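Local coordinates for protein hypothetical bacterial 6-phosphogluconolactonase (Bacteroides fragilis, PDB 3SCY) that probably hydrolyses 6-phosphogluconolactone to 6-phosphogluconate, and folds as a seven-bladed beta-propeller, at residues A[307-312]-A[353-358]; A[16-21]-A[30-35]; A[20-25]-A[49-54]. All coordinates share one frame; numbering follows the deposited sequence. Where two conformers were deposited one is given.

Contact 1. Residues A[307-312]-A[353-358]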
loop_
_atom_site.group_PDB
_atom_site.type_symbol
_atom_site.label_atom_id
_atom_site.label_comp_id
_atom_site.label_asym_id
_atom_site.label_seq_id
_atom_site.Cartn_x
_atom_site.Cartn_y
_atom_site.Cartn_z
ATOM N N HIS A 307 -3.641 14.172 -7.725
ATOM C CA HIS A 307 -3.634 13.420 -6.477
ATOM C C HIS A 307 -3.394 11.910 -6.698
ATOM O O HIS A 307 -4.226 11.079 -6.306
ATOM C CB HIS A 307 -4.903 13.683 -5.655
ATOM C CG HIS A 307 -4.703 13.502 -4.179
ATOM N ND1 HIS A 307 -4.318 14.557 -3.367
ATOM C CD2 HIS A 307 -4.816 12.378 -3.416
ATOM C CE1 HIS A 307 -4.250 14.057 -2.140
ATOM N NE2 HIS A 307 -4.528 12.749 -2.123
ATOM N N PRO A 308 -2.183 11.566 -7.223
ATOM C CA PRO A 308 -1.796 10.143 -7.379
ATOM C C PRO A 308 -1.384 9.525 -6.040
ATOM O O PRO A 308 -0.214 9.287 -5.774
ATOM C CB PRO A 308 -0.604 10.214 -8.341
ATOM C CG PRO A 308 0.030 11.551 -8.055
ATOM C CD PRO A 308 -1.130 12.476 -7.735
ATOM N N ARG A 309 -2.359 9.252 -5.174
ATOM C CA ARG A 309 -2.081 8.684 -3.847
ATOM C C ARG A 309 -1.604 7.197 -3.904
ATOM O O ARG A 309 -0.957 6.697 -2.976
ATOM C CB ARG A 309 -3.379 8.789 -3.027
ATOM C CG ARG A 309 -3.414 8.057 -1.685
ATOM C CD ARG A 309 -4.658 8.481 -0.888
ATOM N NE ARG A 309 -4.835 7.621 0.291
ATOM C CZ ARG A 309 -4.751 8.032 1.553
ATOM N NH1 ARG A 309 -4.526 9.316 1.832
ATOM N NH2 ARG A 309 -4.892 7.162 2.552
ATOM N N ASN A 310 -1.941 6.507 -5.002
ATOM C CA ASN A 310 -1.644 5.096 -5.162
ATOM C C ASN A 310 -1.440 4.763 -6.618
ATOM O O ASN A 310 -2.064 5.369 -7.483
ATOM C CB ASN A 310 -2.840 4.288 -4.607
ATOM C CG ASN A 310 -2.661 2.789 -4.715
ATOM O OD1 ASN A 310 -2.981 2.172 -5.736
ATOM N ND2 ASN A 310 -2.050 2.196 -3.711
ATOM N N PHE A 311 -0.548 3.798 -6.897
ATOM C CA PHE A 311 -0.391 3.314 -8.245
ATOM C C PHE A 311 0.049 1.853 -8.146
ATOM O O PHE A 311 0.234 1.330 -7.045
ATOM C CB PHE A 311 0.580 4.195 -9.082
ATOM C CG PHE A 311 2.015 4.225 -8.646
ATOM C CD1 PHE A 311 2.444 5.115 -7.661
ATOM C CD2 PHE A 311 2.958 3.399 -9.252
ATOM C CE1 PHE A 311 3.786 5.135 -7.259
ATOM C CE2 PHE A 311 4.294 3.412 -8.835
ATOM C CZ PHE A 311 4.694 4.284 -7.844
ATOM N N ILE A 312 0.179 1.179 -9.298
ATOM C CA ILE A 312 0.581 -0.222 -9.325
ATOM C C ILE A 312 1.258 -0.500 -10.659
ATOM O O ILE A 312 0.960 0.171 -11.658
ATOM C CB ILE A 312 -0.649 -1.141 -9.093
ATOM C CG1 ILE A 312 -0.229 -2.597 -8.789
ATOM C CG2 ILE A 312 -1.669 -1.048 -10.262
ATOM C CD1 ILE A 312 -1.377 -3.431 -8.182
ATOM N N LYS A 353 -12.963 9.134 -7.045
ATOM C CA LYS A 353 -11.995 9.148 -5.933
ATOM C C LYS A 353 -11.247 7.810 -5.763
ATOM O O LYS A 353 -11.224 7.271 -4.647
ATOM C CB LYS A 353 -12.686 9.557 -4.618
ATOM C CG LYS A 353 -13.358 10.920 -4.724
ATOM C CD LYS A 353 -13.798 11.467 -3.385
ATOM C CE LYS A 353 -14.417 12.848 -3.542
ATOM N NZ LYS A 353 -15.623 12.834 -4.403
ATOM N N PRO A 354 -10.602 7.275 -6.839
ATOM C CA PRO A 354 -9.844 6.028 -6.687
ATOM C C PRO A 354 -8.584 6.268 -5.891
ATOM O O PRO A 354 -7.870 7.261 -6.160
ATOM C CB PRO A 354 -9.525 5.614 -8.123
ATOM C CG PRO A 354 -9.431 6.946 -8.878
ATOM C CD PRO A 354 -10.496 7.818 -8.219
ATOM N N VAL A 355 -8.316 5.390 -4.903
ATOM C CA VAL A 355 -7.137 5.563 -4.039
ATOM C C VAL A 355 -6.403 4.247 -3.742
ATOM O O VAL A 355 -5.455 4.272 -2.963
ATOM C CB VAL A 355 -7.503 6.304 -2.704
ATOM C CG1 VAL A 355 -7.910 7.763 -2.952
ATOM C CG2 VAL A 355 -8.607 5.582 -1.926
ATOM N N CYS A 356 -6.818 3.102 -4.318
ATOM C CA CYS A 356 -6.090 1.863 -4.058
ATOM C C CYS A 356 -6.301 0.931 -5.201
ATOM O O CYS A 356 -7.443 0.672 -5.538
ATOM C CB CYS A 356 -6.511 1.222 -2.746
ATOM S SG CYS A 356 -5.539 -0.252 -2.340
ATOM N N LEU A 357 -5.215 0.435 -5.802
ATOM C CA LEU A 357 -5.256 -0.504 -6.900
ATOM C C LEU A 357 -4.561 -1.774 -6.498
ATOM O O LEU A 357 -3.440 -1.724 -5.972
ATOM C CB LEU A 357 -4.555 0.070 -8.144
ATOM C CG LEU A 357 -4.996 1.473 -8.590
ATOM C CD1 LEU A 357 -4.181 1.930 -9.805
ATOM C CD2 LEU A 357 -6.477 1.506 -8.915
ATOM N N LYS A 358 -5.214 -2.913 -6.735
ATOM C CA LYS A 358 -4.607 -4.215 -6.486
ATOM C C LYS A 358 -4.954 -5.179 -7.581
ATOM O O LYS A 358 -6.007 -5.033 -8.200
ATOM C CB LYS A 358 -5.081 -4.815 -5.138
ATOM C CG LYS A 358 -4.626 -4.041 -3.897
ATOM C CD LYS A 358 -3.134 -4.161 -3.614
ATOM C CE LYS A 358 -2.771 -3.268 -2.462
ATOM N NZ LYS A 358 -1.367 -3.509 -2.012
HETATM O O HOH W 1 -5.114 4.792 -0.329
HETATM O O HOH W 2 -1.011 -0.517 -5.360
#

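Contact 2. Residues A[16-21]-A[30-35]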
loop_
_atom_site.group_PDB
_atom_site.type_symbol
_atom_site.label_atom_id
_atom_site.label_comp_id
_atom_site.label_asym_id
_atom_site.label_seq_id
_atom_site.Cartn_x
_atom_site.Cartn_y
_atom_site.Cartn_z
HETATM N N MSE A 16 -8.603 -6.542 -11.392
HETATM C CA MSE A 16 -8.164 -5.390 -10.623
HETATM C C MSE A 16 -9.255 -4.970 -9.633
HETATM O O MSE A 16 -10.420 -4.834 -10.008
HETATM C CB MSE A 16 -7.809 -4.235 -11.565
HETATM C CG MSE A 16 -7.343 -2.982 -10.814
HETATM SE SE MSE A 16 -6.639 -1.657 -12.019
HETATM C CE MSE A 16 -8.112 -1.096 -12.698
ATOM N N LEU A 17 -8.844 -4.702 -8.413
ATOM C CA LEU A 17 -9.663 -4.176 -7.333
ATOM C C LEU A 17 -9.339 -2.709 -7.190
ATOM O O LEU A 17 -8.160 -2.330 -7.180
ATOM C CB LEU A 17 -9.340 -4.908 -6.027
ATOM C CG LEU A 17 -9.623 -6.420 -5.993
ATOM C CD1 LEU A 17 -8.790 -7.099 -4.875
ATOM C CD2 LEU A 17 -11.089 -6.678 -5.614
ATOM N N VAL A 18 -10.375 -1.870 -7.059
ATOM C CA VAL A 18 -10.182 -0.439 -6.891
ATOM C C VAL A 18 -10.895 0.024 -5.634
ATOM O O VAL A 18 -12.127 -0.044 -5.573
ATOM C CB VAL A 18 -10.678 0.360 -8.114
ATOM C CG1 VAL A 18 -10.472 1.866 -7.904
ATOM C CG2 VAL A 18 -9.978 -0.121 -9.390
ATOM N N GLY A 19 -10.114 0.505 -4.675
ATOM C CA GLY A 19 -10.629 1.129 -3.458
ATOM C C GLY A 19 -10.785 2.624 -3.711
ATOM O O GLY A 19 -10.070 3.213 -4.534
ATOM N N THR A 20 -11.728 3.247 -3.005
ATOM C CA THR A 20 -12.081 4.660 -3.149
ATOM C C THR A 20 -12.469 5.321 -1.848
ATOM O O THR A 20 -12.629 4.656 -0.828
ATOM C CB THR A 20 -13.343 4.756 -4.050
ATOM O OG1 THR A 20 -14.484 4.230 -3.343
ATOM C CG2 THR A 20 -13.179 4.059 -5.416
ATOM N N TYR A 21 -12.669 6.642 -1.903
ATOM C CA TYR A 21 -13.353 7.372 -0.837
ATOM C C TYR A 21 -14.792 7.517 -1.299
ATOM O O TYR A 21 -15.042 7.748 -2.488
ATOM C CB TYR A 21 -12.702 8.715 -0.546
ATOM C CG TYR A 21 -11.439 8.571 0.267
ATOM C CD1 TYR A 21 -11.480 8.129 1.584
ATOM C CD2 TYR A 21 -10.195 8.840 -0.291
ATOM C CE1 TYR A 21 -10.318 8.006 2.343
ATOM C CE2 TYR A 21 -9.028 8.736 0.460
ATOM C CZ TYR A 21 -9.091 8.293 1.770
ATOM O OH TYR A 21 -7.923 8.161 2.492
ATOM N N TYR A 30 -14.663 -1.149 -6.664
ATOM C CA TYR A 30 -14.975 -1.440 -8.053
ATOM C C TYR A 30 -13.996 -2.475 -8.554
ATOM O O TYR A 30 -12.814 -2.456 -8.171
ATOM C CB TYR A 30 -14.911 -0.167 -8.898
ATOM C CG TYR A 30 -15.979 0.842 -8.550
ATOM C CD1 TYR A 30 -15.775 1.780 -7.541
ATOM C CD2 TYR A 30 -17.219 0.825 -9.186
ATOM C CE1 TYR A 30 -16.773 2.684 -7.184
ATOM C CE2 TYR A 30 -18.230 1.719 -8.830
ATOM C CZ TYR A 30 -17.988 2.665 -7.846
ATOM O OH TYR A 30 -18.960 3.554 -7.469
ATOM N N THR A 31 -14.482 -3.397 -9.388
ATOM C CA THR A 31 -13.623 -4.427 -9.961
ATOM C C THR A 31 -13.655 -4.348 -11.483
ATOM O O THR A 31 -14.679 -3.980 -12.072
ATOM C CB THR A 31 -13.979 -5.810 -9.478
ATOM O OG1 THR A 31 -15.324 -6.093 -9.847
ATOM C CG2 THR A 31 -13.801 -5.975 -7.965
ATOM N N PHE A 32 -12.517 -4.676 -12.098
ATOM C CA PHE A 32 -12.306 -4.584 -13.549
ATOM C C PHE A 32 -11.453 -5.714 -14.053
ATOM O O PHE A 32 -10.617 -6.232 -13.320
ATOM C CB PHE A 32 -11.566 -3.249 -13.913
ATOM C CG PHE A 32 -12.252 -1.966 -13.501
ATOM C CD1 PHE A 32 -12.137 -1.483 -12.200
ATOM C CD2 PHE A 32 -13.024 -1.252 -14.406
ATOM C CE1 PHE A 32 -12.794 -0.318 -11.811
ATOM C CE2 PHE A 32 -13.720 -0.106 -14.005
ATOM C CZ PHE A 32 -13.579 0.366 -12.710
ATOM N N ARG A 33 -11.600 -6.042 -15.339
ATOM C CA ARG A 33 -10.633 -6.889 -15.990
ATOM C C ARG A 33 -9.605 -5.931 -16.601
ATOM O O ARG A 33 -10.002 -4.910 -17.155
ATOM C CB ARG A 33 -11.267 -7.784 -17.064
ATOM C CG ARG A 33 -10.394 -9.012 -17.354
ATOM C CD ARG A 33 -10.542 -10.066 -16.261
ATOM N NE ARG A 33 -11.869 -10.663 -16.360
ATOM C CZ ARG A 33 -12.498 -11.358 -15.422
ATOM N NH1 ARG A 33 -11.931 -11.557 -14.233
ATOM N NH2 ARG A 33 -13.712 -11.831 -15.648
ATOM N N PHE A 34 -8.311 -6.206 -16.465
ATOM C CA PHE A 34 -7.296 -5.333 -17.076
ATOM C C PHE A 34 -6.321 -6.195 -17.877
ATOM O O PHE A 34 -5.708 -7.105 -17.310
ATOM C CB PHE A 34 -6.549 -4.483 -16.011
ATOM C CG PHE A 34 -5.519 -3.576 -16.661
ATOM C CD1 PHE A 34 -5.896 -2.360 -17.239
ATOM C CD2 PHE A 34 -4.185 -3.963 -16.751
ATOM C CE1 PHE A 34 -4.956 -1.549 -17.882
ATOM C CE2 PHE A 34 -3.244 -3.139 -17.381
ATOM C CZ PHE A 34 -3.638 -1.946 -17.952
ATOM N N ASN A 35 -6.152 -5.897 -19.180
ATOM C CA ASN A 35 -5.234 -6.680 -19.999
ATOM C C ASN A 35 -3.827 -6.075 -19.916
ATOM O O ASN A 35 -3.626 -4.945 -20.367
ATOM C CB ASN A 35 -5.742 -6.742 -21.434
ATOM C CG ASN A 35 -5.018 -7.748 -22.263
ATOM O OD1 ASN A 35 -3.779 -7.783 -22.310
ATOM N ND2 ASN A 35 -5.772 -8.624 -22.897
#

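Contact 3. Residues A[20-25]-A[49-54]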
loop_
_atom_site.group_PDB
_atom_site.type_symbol
_atom_site.label_atom_id
_atom_site.label_comp_id
_atom_site.label_asym_id
_atom_site.label_seq_id
_atom_site.Cartn_x
_atom_site.Cartn_y
_atom_site.Cartn_z
ATOM N N THR A 20 -11.728 3.247 -3.005
ATOM C CA THR A 20 -12.081 4.660 -3.149
ATOM C C THR A 20 -12.469 5.321 -1.848
ATOM O O THR A 20 -12.629 4.656 -0.828
ATOM C CB THR A 20 -13.343 4.756 -4.050
ATOM O OG1 THR A 20 -14.484 4.230 -3.343
ATOM C CG2 THR A 20 -13.179 4.059 -5.416
ATOM N N TYR A 21 -12.669 6.642 -1.903
ATOM C CA TYR A 21 -13.353 7.372 -0.837
ATOM C C TYR A 21 -14.792 7.517 -1.299
ATOM O O TYR A 21 -15.042 7.748 -2.488
ATOM C CB TYR A 21 -12.702 8.715 -0.546
ATOM C CG TYR A 21 -11.439 8.571 0.267
ATOM C CD1 TYR A 21 -11.480 8.129 1.584
ATOM C CD2 TYR A 21 -10.195 8.840 -0.291
ATOM C CE1 TYR A 21 -10.318 8.006 2.343
ATOM C CE2 TYR A 21 -9.028 8.736 0.460
ATOM C CZ TYR A 21 -9.091 8.293 1.770
ATOM O OH TYR A 21 -7.923 8.161 2.492
ATOM N N THR A 22 -15.750 7.329 -0.381
ATOM C CA THR A 22 -17.158 7.325 -0.752
ATOM C C THR A 22 -17.915 8.610 -0.339
ATOM O O THR A 22 -19.143 8.572 -0.331
ATOM C CB THR A 22 -17.828 6.073 -0.164
ATOM O OG1 THR A 22 -17.572 5.994 1.244
ATOM C CG2 THR A 22 -17.330 4.798 -0.824
ATOM N N SER A 23 -17.202 9.743 -0.077
ATOM C CA SER A 23 -17.831 11.044 0.269
ATOM C C SER A 23 -18.593 11.628 -0.917
ATOM O O SER A 23 -19.429 12.511 -0.726
ATOM C CB SER A 23 -16.797 12.060 0.756
ATOM O OG SER A 23 -15.632 12.085 -0.058
ATOM N N GLY A 24 -18.289 11.150 -2.122
ATOM C CA GLY A 24 -18.945 11.584 -3.351
ATOM C C GLY A 24 -19.894 10.529 -3.881
ATOM O O GLY A 24 -20.688 9.974 -3.119
ATOM N N ASN A 25 -19.775 10.209 -5.181
ATOM C CA ASN A 25 -20.638 9.267 -5.903
ATOM C C ASN A 25 -20.139 7.823 -5.885
ATOM O O ASN A 25 -20.846 6.951 -6.394
ATOM C CB ASN A 25 -20.808 9.702 -7.363
ATOM C CG ASN A 25 -21.664 10.925 -7.565
ATOM O OD1 ASN A 25 -22.669 11.145 -6.874
ATOM N ND2 ASN A 25 -21.303 11.727 -8.556
ATOM N N VAL A 49 -19.503 -0.341 0.007
ATOM C CA VAL A 49 -18.607 -0.360 1.177
ATOM C C VAL A 49 -18.217 1.074 1.490
ATOM O O VAL A 49 -17.856 1.779 0.569
ATOM C CB VAL A 49 -17.315 -1.207 0.941
ATOM C CG1 VAL A 49 -16.666 -1.582 2.268
ATOM C CG2 VAL A 49 -17.563 -2.446 0.090
ATOM N N ALA A 50 -18.240 1.485 2.756
ATOM C CA ALA A 50 -17.876 2.855 3.106
ATOM C C ALA A 50 -16.376 3.047 3.245
ATOM O O ALA A 50 -15.709 2.254 3.905
ATOM C CB ALA A 50 -18.569 3.239 4.390
ATOM N N ASN A 51 -15.838 4.100 2.567
ATOM C CA ASN A 51 -14.425 4.494 2.563
ATOM C C ASN A 51 -13.445 3.296 2.555
ATOM O O ASN A 51 -12.567 3.204 3.427
ATOM C CB ASN A 51 -14.092 5.419 3.722
ATOM C CG ASN A 51 -14.637 6.797 3.522
ATOM O OD1 ASN A 51 -14.914 7.217 2.403
ATOM N ND2 ASN A 51 -14.979 7.442 4.622
ATOM N N PRO A 52 -13.546 2.408 1.545
ATOM C CA PRO A 52 -12.565 1.314 1.427
ATOM C C PRO A 52 -11.276 1.847 0.762
ATOM O O PRO A 52 -10.976 1.550 -0.405
ATOM C CB PRO A 52 -13.308 0.303 0.555
ATOM C CG PRO A 52 -14.140 1.150 -0.366
ATOM C CD PRO A 52 -14.522 2.385 0.423
ATOM N N SER A 53 -10.553 2.727 1.496
ATOM C CA SER A 53 -9.415 3.436 0.897
ATOM C C SER A 53 -8.166 2.571 0.684
ATOM O O SER A 53 -7.237 2.982 -0.019
ATOM C CB SER A 53 -9.061 4.663 1.711
ATOM O OG SER A 53 -8.590 4.230 2.971
ATOM N N TYR A 54 -8.143 1.404 1.296
ATOM C CA TYR A 54 -7.075 0.444 1.104
ATOM C C TYR A 54 -7.683 -0.925 1.223
ATOM O O TYR A 54 -8.557 -1.157 2.064
ATOM C CB TYR A 54 -5.895 0.636 2.108
ATOM C CG TYR A 54 -4.574 0.251 1.486
ATOM C CD1 TYR A 54 -3.860 1.162 0.707
ATOM C CD2 TYR A 54 -4.099 -1.060 1.560
ATOM C CE1 TYR A 54 -2.720 0.779 0.004
ATOM C CE2 TYR A 54 -2.938 -1.447 0.874
ATOM C CZ TYR A 54 -2.259 -0.518 0.099
ATOM O OH TYR A 54 -1.120 -0.853 -0.612
HETATM O O HOH W 3 -15.101 9.805 2.015
#

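Contact 1. Residues A[307-312]-A[353-358]
Asn310 and Leu357 lock together two strands of neighbouring propeller blades: strand 310-313, the innermost of its own blade, and strand 354-360, the innermost of the blade that closes the ring. The short segments run nearly parallel, their axes 5.8 Å apart and 23° off alignment, and no backbone-to-backbone bond joins them; a side chain does the work instead. With CG anti to the backbone N (chi1 180°), Asn310 reaches straight across and its OD1 accepts the N-H of Leu357 (OD1 to Leu357 N 2.8 Å). The bond is bent, and the N-H comes from well above the carbonyl plane. At the root of the side chain, Asn310 CB lies 3.1 Å from Val355 O. Asn310 ND2 makes a weak bond to a water, which is also placed to donate to the carbonyl oxygens of Phe311 and Leu357. Farther along, aliphatic groups meet: Ile312 CG2 sits 3.8 Å from Leu357 CB, while Ile312 CD1 reaches over Leu357 O. Leu321 of the adjacent strand touches both side chains, and Val18 packs against Leu357. At the other end Val355, which with Cys356 forms a classic beta bulge opposite Gly19, meets the extended Arg309 chain through CG1, 3.9 Å from Arg309 CD. A second water bridges here, lying in the guanidinium plane 2.9 Å from Arg309 NE and placed to donate to Val355 O. Arg309 NH2 hydrogen-bonds to a bound, unidentified ligand. The blades thus meet through one direct amide bond, two waters and a small hydrocarbon patch: the N-H of Leu357 and nearby carbonyls find side-chain or water partners without the two sheets fusing, and the water at Arg309 NE probably limits the rotation of the guanidinium group that bonds the ligand.

Contact 2. Residues A[16-21]-A[30-35]
A beta hairpin, formed by strands 13-20 and 28-35, supplies two of the strands of the blade that strand 354-360 completes from the other end of the chain. The hairpin strands are antiparallel with a marked twist, 151° between their directions, and four backbone bonds hold the register. Met16, present as selenomethionine, faces Phe32 in one hydrogen-bonded pair: Met16 N gives a nearly straight bond to Phe32 O at 2.8 Å, and Phe32 N returns one to Met16 O at 3.0 Å. Val18 and Tyr30 form the next such pair, with Val18 N 2.7 Å from Tyr30 O. Between them lies the non-hydrogen-bonded pair Leu17 and Thr31, whose side chains run side by side on the opposite face; Leu17 CD2 touches Thr31 CG2 at 3.7 Å, and Thr31 CA closes on Met16 O. On the face of Met16, Val18, Tyr30 and Phe32, one flank of the phenylalanine ring is filled diagonally from the neighbouring strand. Val18 CG2, beside its own backbone N, lies 3.7 Å from Phe32 CE1; the Met16 chain bends at chi3 (74°) to bring CE within 4.1 Å of Phe32 CD1. Past the last pair, Thr20 CG2 meets the Tyr30 ring at its edge, near the ring plane, while Tyr30 OH bonds to Lys27 N in the turn. Ile330 of the neighbouring blade packs on Met16 and Val18. The chemistry is therefore divided: backbone bonds set the pairing, and the apolar face holding Phe32 meets the neighbouring blade through Met16 and Val18.

Contact 3. Residues A[20-25]-A[49-54]
Asn51 and Thr22 grip each other twice, each using its side chain on the other's backbone. Thr22 N points almost straight at Asn51 OD1 (2.9 Å, 171°), approaching nearly along the C=O axis, and Asn51 N gives an equally direct bond to Thr22 OG1 at 2.9 Å. The threonine hydroxyl sits between its own backbone N and carbonyl carbon (chi1 53°), which leaves CG2 turned to Val49 O at 3.4 Å. A water donates a further bond to Asn51 OD1 at 2.6 Å, so that oxygen accepts from at least two directions, and Asn51 ND2 bonds to Glu69 O. Asn51 itself has a left-handed backbone and leads into an inverse gamma turn centred on Pro52. Neither segment is regular strand: 20-25 belongs to the hairpin loop that follows strand 13-20, whereas the loop 49-54 is the connection from strand 41-48 into the next propeller blade. The asparagine amide meets the edge of the Tyr21 ring, the two planes 73° apart, with OD1 3.6 Å from Tyr21 CD1. Farther along the same ring, Ser53 CB packs 3.6 Å from Tyr21 CE1, and the hydroxyls of Tyr21 and Ser53 both bond to Glu69 OE1. Pro52 CD rests 3.2 Å from Thr20 O, and Thr20 N makes a weak bond to Pro52 O.

Overall arrangement
After strand 13-20 the chain turns back as strand 28-35, and contact 2 closes the hairpin loop. Contact 3 starts from the same stretch, sharing Thr20 and Tyr21, and closes a longer loop that contains strand 28-35; it ties the hairpin turn to the connection into the following blade. Contact 1 comes in series near the C terminus, neither nesting in nor crossing the others, and closes the 40-residue span holding the remaining strands of the blade begun by 310-313. There Val355 N and Cys356 O pair with Gly19, sealing the ring of blades by joining the chain's two ends in one sheet. Tyr54 OH meets Lys358 NZ, linking contacts 1 and 3.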